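Side-chain contact in internalin (Listeria monocytogenes serotype 4b, PDB 4FMZ), which is a leucine-rich-repeat protein of the internalin family that probably takes part in adhesion to and invasion of host cells: residues L270-S274 and N275-D279. Sequence-based numbering, arbitrary orientation.
With EDO (1,2-ethanediol), chain H.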
# COMPACT_ATOMS: atom_id res chain seq x y z
N LEU A 270 -1.38 17.28 10.25
CA LEU A 270 -0.38 16.93 11.25
C LEU A 270 -1.03 16.10 12.34
O LEU A 270 -1.82 16.63 13.11
CB LEU A 270 0.35 18.16 11.83
CG LEU A 270 1.40 17.85 12.90
CD1 LEU A 270 2.55 16.97 12.34
CD2 LEU A 270 1.97 19.14 13.49
N ASN A 271 -0.68 14.81 12.42
CA ASN A 271 -1.20 13.96 13.47
C ASN A 271 -0.06 13.52 14.38
O ASN A 271 0.74 12.66 14.01
CB ASN A 271 -1.98 12.74 12.91
CG ASN A 271 -2.60 11.85 13.97
OD1 ASN A 271 -2.32 11.96 15.18
ND2 ASN A 271 -3.44 10.94 13.54
N VAL A 272 -0.01 14.09 15.59
CA VAL A 272 0.98 13.77 16.61
C VAL A 272 0.26 13.38 17.93
O VAL A 272 0.82 13.55 19.00
CB VAL A 272 2.04 14.90 16.81
CG1 VAL A 272 3.04 14.95 15.66
CG2 VAL A 272 1.38 16.26 17.02
N GLY A 273 -0.96 12.85 17.81
CA GLY A 273 -1.74 12.39 18.95
C GLY A 273 -1.05 11.23 19.64
O GLY A 273 -0.32 10.47 18.99
N SER A 274 -1.22 11.09 20.98
CA SER A 274 -0.62 10.00 21.76
C SER A 274 0.94 10.02 21.71
O SER A 274 1.61 9.06 21.31
CB SER A 274 -1.18 8.64 21.32
OG SER A 274 -2.58 8.61 21.54
N ASN A 275 1.48 11.15 22.13
CA ASN A 275 2.91 11.37 22.26
C ASN A 275 3.16 12.03 23.63
O ASN A 275 2.33 11.88 24.53
CB ASN A 275 3.46 12.17 21.07
CG ASN A 275 3.71 11.30 19.85
OD1 ASN A 275 4.59 10.46 19.86
ND2 ASN A 275 2.88 11.44 18.82
N GLN A 276 4.31 12.70 23.80
CA GLN A 276 4.67 13.33 25.07
C GLN A 276 5.02 14.81 24.85
O GLN A 276 5.90 15.36 25.53
CB GLN A 276 5.84 12.54 25.71
CG GLN A 276 5.45 11.12 26.13
CD GLN A 276 6.64 10.24 26.46
OE1 GLN A 276 7.42 10.53 27.38
NE2 GLN A 276 6.79 9.12 25.73
N ILE A 277 4.32 15.48 23.92
CA ILE A 277 4.59 16.87 23.54
C ILE A 277 4.04 17.87 24.58
O ILE A 277 2.87 17.80 24.95
CB ILE A 277 4.03 17.14 22.12
CG1 ILE A 277 4.73 16.23 21.08
CG2 ILE A 277 4.16 18.63 21.74
CD1 ILE A 277 3.84 15.74 19.95
N SER A 278 4.88 18.82 25.02
CA SER A 278 4.44 19.84 25.98
C SER A 278 4.59 21.25 25.38
O SER A 278 4.09 22.21 25.96
CB SER A 278 5.21 19.72 27.30
OG SER A 278 6.61 19.78 27.08
N ASP A 279 5.27 21.39 24.24
CA ASP A 279 5.44 22.70 23.59
C ASP A 279 5.13 22.62 22.10
O ASP A 279 5.64 21.74 21.41
CB ASP A 279 6.85 23.26 23.81
CG ASP A 279 6.93 24.72 23.39
OD1 ASP A 279 6.57 25.60 24.22
OD2 ASP A 279 7.25 24.99 22.22
C1 EDO H . -3.51 8.45 18.28
O1 EDO H . -3.97 9.37 19.26
C2 EDO H . -3.01 9.22 17.04
O2 EDO H . -3.97 10.22 16.74
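Val272, just past the end of a short strand, is met by two side chains that come back to it from a little further down the chain, the amide of Asn275 at its carbonyl O and the terminal methyl of Ile277 at its CB. One residue earlier, the amide of Asn271 works in two directions. Its OD1 accepts the backbone N of Gly273 at 3.1 Å, closing an Asx turn. Asn271 OD1 also receives a hydrogen bond from O2 of a 1,2-ethanediol molecule at 2.9 Å; ND2 adds a weak bond to the same diol oxygen. With CG anti to the backbone N (chi1 -177°), the amide is carried forward alongside the next residues, where OD1 meets the Gly273 N-H almost head-on.

The carbonyl O of Val272 takes ND2 of Asn275 at 3.0 Å in a nearly straight bond (176°). The oxygen lies in the amide plane of Asn275, whereas the donor stands above the carbonyl plane of Val272, 69° out of it. Here the turn illustrates the recurring buried asparagine of leucine-rich repeats, whose amide bonds to the backbone of its own and the preceding coil: Asn275 ND2 also donates to Ile250 O, and its OD1 accepts from Ile255 N. Asn297 repeats the pattern from the following coil, its ND2 reaching Val272 O and its OD1 the N of Ile277. The apolar part of Val272 meets Ile277 at about a right angle, CB lying 3.7 Å from CD1, with CG2 of the valine at 3.9 Å from the same methyl.

At Gly273 the carbonyl C lies 3.5 Å from O1 of the diol, and the glycine has no side chain in the place where the diol sits. OG of Ser274 and O1 of the diol are hydrogen-bonded at 2.8 Å, and Asn295 ND2 from the following coil gives this probable crystallisation additive a further hydrogen bond.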